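Local structure of putative cyclohexadienyl dehydrogenase and ADH prephenate dehydrogenase (Rhizobium meliloti, 4WJI) at residues V68-P73 and G78-E83; S103-M108 and I146-A151; H122-T127 and K182-V187; F164-T167 and M171-E174. The protein probably catalyses the oxidative decarboxylation of prephenate to 4-hydroxyphenylpyruvate in tyrosine biosynthesis, and is seen here with bound NADP and tyrosine. All blocks are in the same frame, centred on the assembly; numbering follows the deposited sequence.

Contact 1 of 4, residues V68-P73 and G78-E83; sequences VVVSVP and GAVAAE. With NAP (NADP nicotinamide-adenine-dinucleotide phosphate), chain B.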
# COMPACT_ATOMS: atom_id res chain seq x y z
N VAL A 68 -30.78 -1.28 -14.81
CA VAL A 68 -30.48 -2.43 -13.98
C VAL A 68 -28.97 -2.46 -13.79
O VAL A 68 -28.22 -2.47 -14.79
CB VAL A 68 -30.91 -3.73 -14.68
CG1 VAL A 68 -30.55 -4.95 -13.85
CG2 VAL A 68 -32.40 -3.70 -14.96
N VAL A 69 -28.53 -2.37 -12.53
CA VAL A 69 -27.09 -2.35 -12.23
C VAL A 69 -26.76 -3.66 -11.53
O VAL A 69 -27.27 -3.93 -10.42
CB VAL A 69 -26.74 -1.17 -11.28
CG1 VAL A 69 -25.24 -1.11 -11.04
CG2 VAL A 69 -27.24 0.14 -11.82
N VAL A 70 -25.88 -4.43 -12.15
CA VAL A 70 -25.46 -5.73 -11.63
C VAL A 70 -24.09 -5.54 -10.91
O VAL A 70 -23.12 -5.16 -11.55
CB VAL A 70 -25.36 -6.77 -12.75
CG1 VAL A 70 -24.90 -8.11 -12.18
CG2 VAL A 70 -26.70 -6.91 -13.46
N SER A 71 -24.07 -5.80 -9.60
CA SER A 71 -22.89 -5.60 -8.72
C SER A 71 -22.63 -6.86 -7.90
O SER A 71 -22.78 -6.88 -6.70
CB SER A 71 -23.06 -4.38 -7.78
OG SER A 71 -23.44 -3.19 -8.52
N VAL A 72 -22.21 -7.91 -8.60
CA VAL A 72 -21.96 -9.25 -8.04
C VAL A 72 -20.55 -9.71 -8.46
O VAL A 72 -19.99 -9.17 -9.41
CB VAL A 72 -23.01 -10.31 -8.50
CG1 VAL A 72 -24.42 -9.87 -8.09
CG2 VAL A 72 -22.93 -10.60 -9.99
N PRO A 73 -19.97 -10.71 -7.79
CA PRO A 73 -18.67 -11.21 -8.26
C PRO A 73 -18.75 -11.65 -9.73
O PRO A 73 -19.81 -12.14 -10.18
CB PRO A 73 -18.37 -12.38 -7.34
CG PRO A 73 -19.42 -12.47 -6.37
CD PRO A 73 -20.49 -11.44 -6.62
N GLY A 78 -23.14 -14.27 -15.64
CA GLY A 78 -23.98 -15.04 -16.57
C GLY A 78 -25.25 -15.53 -15.94
O GLY A 78 -26.31 -15.50 -16.58
N ALA A 79 -25.15 -16.04 -14.72
CA ALA A 79 -26.33 -16.56 -14.05
C ALA A 79 -27.36 -15.44 -13.83
O ALA A 79 -28.56 -15.65 -13.95
CB ALA A 79 -25.95 -17.20 -12.76
N VAL A 80 -26.88 -14.25 -13.46
CA VAL A 80 -27.80 -13.12 -13.33
C VAL A 80 -28.48 -12.77 -14.65
O VAL A 80 -29.69 -12.57 -14.70
CB VAL A 80 -27.09 -11.86 -12.76
CG1 VAL A 80 -28.01 -10.67 -12.83
CG2 VAL A 80 -26.64 -12.08 -11.33
N ALA A 81 -27.71 -12.69 -15.73
CA ALA A 81 -28.25 -12.34 -17.04
C ALA A 81 -29.31 -13.40 -17.44
O ALA A 81 -30.36 -13.04 -17.94
CB ALA A 81 -27.12 -12.29 -18.07
N ALA A 82 -29.04 -14.67 -17.21
CA ALA A 82 -29.97 -15.70 -17.58
C ALA A 82 -31.28 -15.55 -16.79
O ALA A 82 -32.36 -15.78 -17.34
CB ALA A 82 -29.35 -17.06 -17.34
N GLU A 83 -31.20 -15.19 -15.51
CA GLU A 83 -32.42 -15.11 -14.67
C GLU A 83 -33.26 -13.91 -15.05
O GLU A 83 -34.49 -13.95 -15.04
CB GLU A 83 -32.04 -15.02 -13.18
CG GLU A 83 -33.21 -15.05 -12.20
CD GLU A 83 -33.99 -16.39 -12.21
OE1 GLU A 83 -33.55 -17.38 -12.88
OE2 GLU A 83 -35.05 -16.48 -11.54
PA NAP B . -19.51 -7.52 -2.04
O1A NAP B . -19.49 -6.36 -1.13
O2A NAP B . -18.98 -8.85 -1.63
O5B NAP B . -21.03 -7.76 -2.49
C5B NAP B . -21.40 -8.93 -3.22
C4B NAP B . -22.85 -8.90 -3.67
O4B NAP B . -23.04 -9.94 -4.62
C3B NAP B . -23.82 -9.22 -2.54
O3B NAP B . -25.10 -8.66 -2.80
C2B NAP B . -23.97 -10.71 -2.63
O2B NAP B . -25.21 -11.15 -2.16
C1B NAP B . -23.92 -10.93 -4.12
N9A NAP B . -23.50 -12.27 -4.60
C8A NAP B . -22.42 -12.95 -4.27
N7A NAP B . -22.28 -14.08 -4.91
C5A NAP B . -23.38 -14.15 -5.72
C6A NAP B . -23.82 -15.11 -6.65
N6A NAP B . -23.13 -16.24 -6.87
N1A NAP B . -24.94 -14.85 -7.30
C2A NAP B . -25.59 -13.73 -7.06
N3A NAP B . -25.26 -12.77 -6.21
C4A NAP B . -24.14 -13.02 -5.55
O3 NAP B . -18.85 -7.14 -3.45
PN NAP B . -18.51 -5.76 -4.17
O1N NAP B . -17.24 -5.34 -3.62
O2N NAP B . -19.66 -4.85 -4.14
O5D NAP B . -18.21 -6.25 -5.68
C5D NAP B . -19.23 -6.41 -6.64
C4D NAP B . -18.61 -6.25 -8.03
O4D NAP B . -17.95 -5.01 -8.09
C3D NAP B . -17.57 -7.28 -8.35
O3D NAP B . -17.71 -7.70 -9.70
C2D NAP B . -16.25 -6.57 -8.14
O2D NAP B . -15.27 -7.13 -8.97
C1D NAP B . -16.65 -5.17 -8.60
N1N NAP B . -15.89 -4.06 -7.99
C2N NAP B . -15.45 -4.14 -6.73
C3N NAP B . -14.73 -3.12 -6.17
C7N NAP B . -14.18 -3.15 -4.76
O7N NAP B . -13.31 -2.39 -4.46
N7N NAP B . -14.70 -4.02 -3.92
C4N NAP B . -14.50 -2.00 -6.92
C5N NAP B . -14.99 -1.94 -8.20
C6N NAP B . -15.66 -3.00 -8.75
P2B NAP B . -25.36 -11.91 -0.75
O1X NAP B . -24.57 -11.12 0.24
O2X NAP B . -26.84 -11.87 -0.49
O3X NAP B . -24.81 -13.32 -0.87
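V70 and V80 reach toward each other tip to tip, CG2 of V70 lying 4.0 Å from CG1 of V80. V72 adds a second, looser touch, with its CG2 4.2 Å from V80 CG2. V80, on helix 77-84, thus lays one methyl against each of two valines on the opposing segment. Compact branched side chains suit this interior, where strand and helix run close together. V72 also faces the cofactor. With chi1 at -59° its CG2 sits between the backbone N and the carbonyl carbon and turns to V80, while CG1 is directed at NADP, 3.6 Å from adenine N3A. The carbonyl of V72 accepts a hydrogen bond from the ribose hydroxyl O3D on the nicotinamide side, O3D to V72 O being 2.7 Å. P73 meets the same face of the adenine as V72: its CD stands over C8A, 3.4 Å away, while CG reaches just past the C8A-N7A edge, so a rigid, apolar ring suits the flat base. An alanine at P73 would remove CG and CD and would probably leave the C8A-N7A side of the adenine poorly covered, with the base less firmly placed. Farther out, I10 of strand 4-10 packs on V80 and M108 of helix 102-108 on V70. Backbone bonds to A8, I10, I93 and T95 hold strand 67-70 between its neighbours in the sheet. Strand and helix begin a beta-alpha-beta unit, completed by strand 93-96, of a Rossmann-type nucleotide-binding domain, in which the parallel strand opens into a loop that grips the dinucleotide.

Contact 2 of 4, residues S103-M108 and I146-A151; sequences SVIAQM and ILTPPA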
# COMPACT_ATOMS: atom_id res chain seq x y z
N SER A 103 -14.90 -11.01 -20.02
CA SER A 103 -15.63 -12.16 -19.51
C SER A 103 -17.08 -11.85 -19.25
O SER A 103 -17.97 -12.66 -19.57
CB SER A 103 -15.01 -12.75 -18.24
OG SER A 103 -15.16 -11.87 -17.12
N VAL A 104 -17.33 -10.69 -18.65
CA VAL A 104 -18.68 -10.32 -18.31
C VAL A 104 -19.51 -10.17 -19.58
O VAL A 104 -20.67 -10.66 -19.65
CB VAL A 104 -18.68 -9.02 -17.47
CG1 VAL A 104 -20.09 -8.55 -17.24
CG2 VAL A 104 -17.97 -9.26 -16.13
N ILE A 105 -18.97 -9.50 -20.59
CA ILE A 105 -19.69 -9.36 -21.85
C ILE A 105 -20.00 -10.75 -22.47
O ILE A 105 -21.13 -11.01 -22.88
CB ILE A 105 -18.94 -8.44 -22.81
CG1 ILE A 105 -18.91 -7.02 -22.26
CG2 ILE A 105 -19.56 -8.44 -24.19
CD1 ILE A 105 -17.89 -6.13 -22.92
N ALA A 106 -19.00 -11.61 -22.51
CA ALA A 106 -19.21 -12.93 -23.09
C ALA A 106 -20.24 -13.77 -22.36
O ALA A 106 -20.95 -14.58 -22.99
CB ALA A 106 -17.90 -13.69 -23.14
N GLN A 107 -20.29 -13.63 -21.05
CA GLN A 107 -21.20 -14.41 -20.20
C GLN A 107 -22.62 -13.87 -20.23
O GLN A 107 -23.58 -14.64 -20.12
CB GLN A 107 -20.77 -14.37 -18.72
CG GLN A 107 -19.59 -15.25 -18.35
CD GLN A 107 -19.66 -15.78 -16.90
OE1 GLN A 107 -20.45 -15.31 -16.07
NE2 GLN A 107 -18.82 -16.74 -16.61
N MSE A 108 -22.76 -12.54 -20.35
CA MSE A 108 -24.07 -11.93 -20.26
C MSE A 108 -24.77 -11.71 -21.58
O MSE A 108 -25.98 -11.92 -21.69
CB MSE A 108 -24.02 -10.56 -19.55
CG MSE A 108 -23.56 -10.67 -18.08
SE MSE A 108 -23.70 -8.95 -17.09
CE MSE A 108 -25.64 -8.94 -16.78
N ILE A 146 -14.92 3.46 -16.18
CA ILE A 146 -14.68 3.05 -17.56
C ILE A 146 -15.91 2.31 -18.07
O ILE A 146 -16.37 1.33 -17.47
CB ILE A 146 -13.43 2.14 -17.68
CG1 ILE A 146 -12.15 2.84 -17.18
CG2 ILE A 146 -13.25 1.64 -19.11
CD1 ILE A 146 -10.97 1.93 -16.99
N LEU A 147 -16.44 2.78 -19.18
CA LEU A 147 -17.49 2.06 -19.92
C LEU A 147 -16.91 1.33 -21.11
O LEU A 147 -16.00 1.84 -21.76
CB LEU A 147 -18.57 3.03 -20.39
CG LEU A 147 -19.24 3.93 -19.35
CD1 LEU A 147 -20.31 4.84 -19.97
CD2 LEU A 147 -19.80 3.09 -18.22
N THR A 148 -17.46 0.15 -21.40
CA THR A 148 -16.91 -0.65 -22.52
C THR A 148 -18.08 -1.14 -23.45
O THR A 148 -18.34 -2.33 -23.57
CB THR A 148 -16.01 -1.83 -22.04
OG1 THR A 148 -16.80 -2.81 -21.36
CG2 THR A 148 -14.95 -1.37 -21.12
N PRO A 149 -18.83 -0.18 -24.07
CA PRO A 149 -19.96 -0.61 -24.92
C PRO A 149 -19.51 -1.39 -26.14
O PRO A 149 -18.61 -0.95 -26.83
CB PRO A 149 -20.59 0.70 -25.37
CG PRO A 149 -19.68 1.77 -24.98
CD PRO A 149 -18.61 1.27 -24.10
N PRO A 150 -20.13 -2.54 -26.40
CA PRO A 150 -19.82 -3.24 -27.65
C PRO A 150 -20.21 -2.38 -28.88
O PRO A 150 -21.01 -1.48 -28.81
CB PRO A 150 -20.65 -4.52 -27.54
CG PRO A 150 -20.81 -4.75 -26.07
CD PRO A 150 -20.90 -3.38 -25.46
N ALA A 151 -19.57 -2.66 -30.00
CA ALA A 151 -19.86 -1.98 -31.25
C ALA A 151 -21.35 -2.06 -31.55
O ALA A 151 -21.94 -3.09 -31.40
CB ALA A 151 -19.08 -2.68 -32.36
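Where strand 144-147 of the nucleotide-binding sheet runs out into a proline-containing loop, helix 102-108 lays I105 against T148 and P150. The contact is small and rests on the two ends of the branched isoleucine. Its longer branch ends in CD1, 3.8 Å from T148 OG1 and 3.9 Å from T148 O. The isoleucine and threonine side chains cross obliquely, and the touch is one of van der Waals contact between a methyl and oxygen atoms. The other branch, CG2, stands anti to the I105 backbone N and meets the edge of the loop at P150 CG, 4.3 Å away. An isoleucine suits the place because its unequal branches can serve two partners at once. In T148 a chi1 of 68° sets OG1 between the backbone N and the carbonyl carbon and presents it to I105. This hydroxyl is covered by the contact and has no hydrogen-bond partner in the model. P150 offers an apolar ring at a more open margin, while its carbonyl is bonded to T153 OG1. P120 of strand 117-123 touches I105, T148 and P150 alike, and H180 of helix 177-203 packs on T148. On its other flank helix 102-108 leans on helix 77-84 through V104, Q107 and M108, so that it lies between that helix and the loop leaving strand 144-147.

Contact 3 of 4, residues H122-T127 and K182-V187; sequences HPIAGT and KVLAIV. With TYR (tyrosine), chain C; NAP (NADP nicotinamide-adenine-dinucleotide phosphate), chain B.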
# COMPACT_ATOMS: atom_id res chain seq x y z
N HIS A 122 -17.27 -0.12 -15.24
CA HIS A 122 -16.36 -0.42 -14.15
C HIS A 122 -15.97 0.85 -13.38
O HIS A 122 -15.18 1.59 -13.87
CB HIS A 122 -15.09 -1.10 -14.69
CG HIS A 122 -14.12 -1.52 -13.63
ND1 HIS A 122 -12.87 -1.99 -13.93
CD2 HIS A 122 -14.24 -1.60 -12.29
CE1 HIS A 122 -12.25 -2.30 -12.82
NE2 HIS A 122 -13.05 -2.07 -11.80
N PRO A 123 -16.50 1.06 -12.17
CA PRO A 123 -16.01 2.20 -11.39
C PRO A 123 -14.63 1.87 -10.77
O PRO A 123 -14.47 0.85 -10.10
CB PRO A 123 -17.10 2.39 -10.32
CG PRO A 123 -17.61 0.97 -10.10
CD PRO A 123 -17.55 0.32 -11.45
N ILE A 124 -13.68 2.80 -10.95
CA ILE A 124 -12.29 2.62 -10.50
C ILE A 124 -12.21 3.20 -9.10
O ILE A 124 -11.59 4.22 -8.86
CB ILE A 124 -11.30 3.21 -11.49
CG1 ILE A 124 -11.62 2.76 -12.92
CG2 ILE A 124 -9.90 2.85 -11.10
CD1 ILE A 124 -11.67 1.26 -13.17
N ALA A 125 -12.87 2.52 -8.16
CA ALA A 125 -13.06 3.06 -6.82
C ALA A 125 -13.46 1.91 -5.91
O ALA A 125 -14.30 1.10 -6.26
CB ALA A 125 -14.20 4.09 -6.80
N GLY A 126 -12.91 1.86 -4.70
CA GLY A 126 -13.33 0.87 -3.73
C GLY A 126 -12.52 0.93 -2.46
O GLY A 126 -11.74 1.81 -2.27
N THR A 127 -12.84 0.00 -1.56
CA THR A 127 -12.12 -0.16 -0.31
C THR A 127 -11.88 -1.67 -0.16
O THR A 127 -12.29 -2.45 -1.03
CB THR A 127 -12.89 0.34 0.92
OG1 THR A 127 -13.96 -0.57 1.23
CG2 THR A 127 -13.41 1.77 0.77
N LYS A 182 -6.43 -5.46 -20.23
CA LYS A 182 -4.96 -5.32 -20.17
C LYS A 182 -4.58 -4.22 -19.16
O LYS A 182 -3.67 -4.40 -18.33
CB LYS A 182 -4.39 -4.96 -21.54
CG LYS A 182 -2.88 -5.01 -21.62
N VAL A 183 -5.23 -3.07 -19.27
CA VAL A 183 -4.97 -1.94 -18.38
C VAL A 183 -5.21 -2.36 -16.92
O VAL A 183 -4.36 -2.15 -16.02
CB VAL A 183 -5.82 -0.71 -18.74
CG1 VAL A 183 -5.65 0.40 -17.72
CG2 VAL A 183 -5.44 -0.16 -20.12
N LEU A 184 -6.36 -2.99 -16.65
CA LEU A 184 -6.66 -3.38 -15.26
C LEU A 184 -5.75 -4.49 -14.74
O LEU A 184 -5.50 -4.58 -13.54
CB LEU A 184 -8.14 -3.64 -15.03
CG LEU A 184 -9.00 -2.40 -14.76
CD1 LEU A 184 -8.72 -1.83 -13.40
CD2 LEU A 184 -8.90 -1.29 -15.81
N ALA A 185 -5.23 -5.32 -15.64
CA ALA A 185 -4.29 -6.35 -15.23
C ALA A 185 -3.07 -5.74 -14.55
O ALA A 185 -2.61 -6.29 -13.58
CB ALA A 185 -3.89 -7.26 -16.39
N ILE A 186 -2.58 -4.61 -15.07
CA ILE A 186 -1.39 -3.98 -14.45
C ILE A 186 -1.74 -3.03 -13.33
O ILE A 186 -1.00 -3.02 -12.35
CB ILE A 186 -0.43 -3.35 -15.51
CG1 ILE A 186 0.84 -2.81 -14.85
CG2 ILE A 186 -1.11 -2.28 -16.33
CD1 ILE A 186 1.66 -3.88 -14.12
N VAL A 187 -2.80 -2.21 -13.47
CA VAL A 187 -3.07 -1.18 -12.43
C VAL A 187 -3.82 -1.74 -11.24
O VAL A 187 -3.87 -1.09 -10.17
CB VAL A 187 -3.83 0.10 -12.89
CG1 VAL A 187 -3.03 0.92 -13.89
CG2 VAL A 187 -5.23 -0.22 -13.41
N TYR C . -10.66 -2.34 -3.50
CA TYR C . -9.46 -1.60 -3.97
C TYR C . -8.87 -0.81 -2.83
O TYR C . -9.40 -0.92 -1.73
CB TYR C . -9.81 -0.67 -5.14
CG TYR C . -10.40 -1.36 -6.36
CD1 TYR C . -10.30 -2.74 -6.57
CD2 TYR C . -11.08 -0.62 -7.30
CE1 TYR C . -10.86 -3.34 -7.68
CE2 TYR C . -11.61 -1.19 -8.43
CZ TYR C . -11.53 -2.54 -8.62
OH TYR C . -12.11 -3.14 -9.71
OXT TYR C . -7.87 -0.08 -3.06
PA NAP B . -19.51 -7.52 -2.04
O1A NAP B . -19.49 -6.36 -1.13
O2A NAP B . -18.98 -8.85 -1.63
O5B NAP B . -21.03 -7.76 -2.49
C5B NAP B . -21.40 -8.93 -3.22
C4B NAP B . -22.85 -8.90 -3.67
O4B NAP B . -23.04 -9.94 -4.62
C3B NAP B . -23.82 -9.22 -2.54
O3B NAP B . -25.10 -8.66 -2.80
C2B NAP B . -23.97 -10.71 -2.63
O2B NAP B . -25.21 -11.15 -2.16
C1B NAP B . -23.92 -10.93 -4.12
N9A NAP B . -23.50 -12.27 -4.60
C8A NAP B . -22.42 -12.95 -4.27
N7A NAP B . -22.28 -14.08 -4.91
C5A NAP B . -23.38 -14.15 -5.72
C6A NAP B . -23.82 -15.11 -6.65
N6A NAP B . -23.13 -16.24 -6.87
N1A NAP B . -24.94 -14.85 -7.30
C2A NAP B . -25.59 -13.73 -7.06
N3A NAP B . -25.26 -12.77 -6.21
C4A NAP B . -24.14 -13.02 -5.55
O3 NAP B . -18.85 -7.14 -3.45
PN NAP B . -18.51 -5.76 -4.17
O1N NAP B . -17.24 -5.34 -3.62
O2N NAP B . -19.66 -4.85 -4.14
O5D NAP B . -18.21 -6.25 -5.68
C5D NAP B . -19.23 -6.41 -6.64
C4D NAP B . -18.61 -6.25 -8.03
O4D NAP B . -17.95 -5.01 -8.09
C3D NAP B . -17.57 -7.28 -8.35
O3D NAP B . -17.71 -7.70 -9.70
C2D NAP B . -16.25 -6.57 -8.14
O2D NAP B . -15.27 -7.13 -8.97
C1D NAP B . -16.65 -5.17 -8.60
N1N NAP B . -15.89 -4.06 -7.99
C2N NAP B . -15.45 -4.14 -6.73
C3N NAP B . -14.73 -3.12 -6.17
C7N NAP B . -14.18 -3.15 -4.76
O7N NAP B . -13.31 -2.39 -4.46
N7N NAP B . -14.70 -4.02 -3.92
C4N NAP B . -14.50 -2.00 -6.92
C5N NAP B . -14.99 -1.94 -8.20
C6N NAP B . -15.66 -3.00 -8.75
P2B NAP B . -25.36 -11.91 -0.75
O1X NAP B . -24.57 -11.12 0.24
O2X NAP B . -26.84 -11.87 -0.49
O3X NAP B . -24.81 -13.32 -0.87
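Apolar contact joins L184 of helix 177-203 to H122 and I124. The leucine and histidine side chains approach from opposite directions: L184 CD1 comes obliquely at the imidazole, 3.6 Å from H122 CE1, and also lies 4.3 Å from I124 CD1. That isoleucine methyl sits over the centre of the H122 ring, 3.5 Å above its plane, so one face of the imidazole is covered. S219 of the second subunit packs on both I124 and L184, and I146 backs them within the chain.

Hydrogen bonds fix the ring at two corners. NE2 of H122 is 2.5 Å from the phenolic OH of the bound tyrosine, at an angle of 148°, with the hydroxyl near the ring plane; ND1 is bonded to H180 NE2. A chi1 of -177°, placing CG anti to the backbone N, swings the imidazole toward the ligand. A phenylalanine at H122 could still touch L184 but would probably leave both the tyrosine hydroxyl and H180 without this mate. This is the tyrosine pocket, formed where the end of a sheet strand of the Rossmann-type domain meets the long helix 177-203. The ligand's amino N donates to T127 O at 3.0 Å, while S99 and R226 bind it from outside the two segments.

Backbone contacts line the cofactor. I124 centres an inverse gamma turn, after which A125 O lies 3.2 Å from nicotinamide C4N, the carbon that carries hydride in NADPH. At G126, CA is 3.3 Å from the carboxamide O7N, and a CB there would collide with that oxygen.

Contact 4 of 4, residues F164-T167 and M171-E174; sequences FWET and MVDE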
# COMPACT_ATOMS: atom_id res chain seq x y z
N PHE A 164 -25.06 9.43 -15.67
CA PHE A 164 -25.30 8.84 -14.35
C PHE A 164 -24.00 8.81 -13.50
O PHE A 164 -23.93 9.34 -12.38
CB PHE A 164 -25.87 7.45 -14.54
CG PHE A 164 -26.13 6.71 -13.22
CD1 PHE A 164 -27.23 7.02 -12.43
CD2 PHE A 164 -25.25 5.76 -12.77
CE1 PHE A 164 -27.51 6.33 -11.25
CE2 PHE A 164 -25.50 5.09 -11.56
CZ PHE A 164 -26.63 5.38 -10.82
N TRP A 165 -22.94 8.31 -14.12
CA TRP A 165 -21.64 8.24 -13.42
C TRP A 165 -21.04 9.59 -13.14
O TRP A 165 -20.44 9.82 -12.07
CB TRP A 165 -20.67 7.32 -14.12
CG TRP A 165 -20.96 5.88 -13.87
CD1 TRP A 165 -21.45 4.97 -14.74
CD2 TRP A 165 -20.82 5.19 -12.61
NE1 TRP A 165 -21.66 3.75 -14.09
CE2 TRP A 165 -21.22 3.87 -12.79
CE3 TRP A 165 -20.32 5.56 -11.34
CZ2 TRP A 165 -21.23 2.93 -11.72
CZ3 TRP A 165 -20.30 4.63 -10.34
CH2 TRP A 165 -20.74 3.35 -10.53
N GLU A 166 -21.21 10.53 -14.07
CA GLU A 166 -20.78 11.90 -13.82
C GLU A 166 -21.51 12.51 -12.64
O GLU A 166 -20.91 13.24 -11.84
CB GLU A 166 -20.88 12.75 -15.10
CG GLU A 166 -19.84 12.40 -16.14
CD GLU A 166 -20.00 13.14 -17.47
OE1 GLU A 166 -21.06 13.79 -17.69
OE2 GLU A 166 -19.08 13.03 -18.33
N THR A 167 -22.78 12.19 -12.50
CA THR A 167 -23.60 12.72 -11.41
C THR A 167 -23.17 12.15 -10.07
O THR A 167 -23.25 12.82 -9.04
CB THR A 167 -25.08 12.53 -11.68
OG1 THR A 167 -25.38 13.06 -12.98
CG2 THR A 167 -25.91 13.20 -10.60
N MSE A 171 -15.33 10.81 -13.43
CA MSE A 171 -14.94 11.14 -14.77
C MSE A 171 -15.09 9.85 -15.53
O MSE A 171 -14.77 8.82 -14.99
CB MSE A 171 -13.48 11.63 -14.82
CG MSE A 171 -13.23 13.12 -14.49
SE MSE A 171 -11.53 13.37 -13.52
CE MSE A 171 -12.71 12.68 -12.07
N VAL A 172 -15.56 9.89 -16.76
CA VAL A 172 -15.87 8.72 -17.55
C VAL A 172 -15.02 8.60 -18.83
O VAL A 172 -14.90 9.55 -19.56
CB VAL A 172 -17.35 8.74 -17.92
CG1 VAL A 172 -17.69 7.53 -18.75
CG2 VAL A 172 -18.19 8.74 -16.66
N ASP A 173 -14.47 7.43 -19.07
CA ASP A 173 -13.76 7.09 -20.29
C ASP A 173 -14.41 5.87 -20.91
O ASP A 173 -14.92 5.05 -20.22
CB ASP A 173 -12.32 6.68 -20.00
CG ASP A 173 -11.35 7.80 -20.02
OD1 ASP A 173 -11.62 8.80 -20.66
OD2 ASP A 173 -10.28 7.69 -19.36
N GLU A 174 -14.36 5.77 -22.22
CA GLU A 174 -14.83 4.59 -22.94
C GLU A 174 -13.66 3.88 -23.58
O GLU A 174 -12.77 4.53 -24.11
CB GLU A 174 -15.81 5.00 -24.04
CG GLU A 174 -16.98 5.79 -23.51
CD GLU A 174 -17.94 6.28 -24.60
OE1 GLU A 174 -18.13 5.58 -25.62
OE2 GLU A 174 -18.52 7.35 -24.38
O HOH W 1 -16.44 12.60 -17.76
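The last turn of helix 155-167 and strand 171-174 come together across a tight three-residue connection, the backbones being nearest at E166 and M171, whose CA atoms are 6.0 Å apart. V172 carries the contact through one methyl: its CG2 rests 3.8 Å from W165 CB and 4.0 Å from E166 CG. A valine fits here because its methyls branch close to the backbone and can meet W165 at CB and E166 at CG. Helix and strand belong to a beta-alpha-beta unit with strand 144-147, at the margin of the Rossmann-type sheet. E166 crosses V172 at about a right angle and extends beyond CG to solvent. Its OE2 accepts from a water at 2.7 Å, and the same water accepts from V172 N at 3.0 Å. The backbones of M171 and D173 bond to strand 144-147, whereas V172 N uses this water, so the glutamate reaches the strand indirectly. W165 contributes CB alone, its indole leading away to meet F140 edge-to-face; F164 CD2 lies 4.2 Å above one indole face, toward the rim. D173 OD2 makes a salt bridge to K215 of the second subunit.

From the N terminus, contact 1 closes first, a short loop between strand 67-70 and the helix after it. Contact 2 then opens on helix 102-108 and closes at the end of strand 144-147; contact 3 starts inside that span, at strand 117-123, and closes later on helix 177-203, so the two cross. Contact 4, another short closure, is nested within the loop of contact 3. Contacts 1 and 2 meet where G78 N probably bonds to Q107 OE1. I146 ties contact 2 to contact 3, and L147 pairs with D173 of contact 4. P123 touches W165, joining contacts 3 and 4. All four reach one sheet, and contact 3 links it to the long helix.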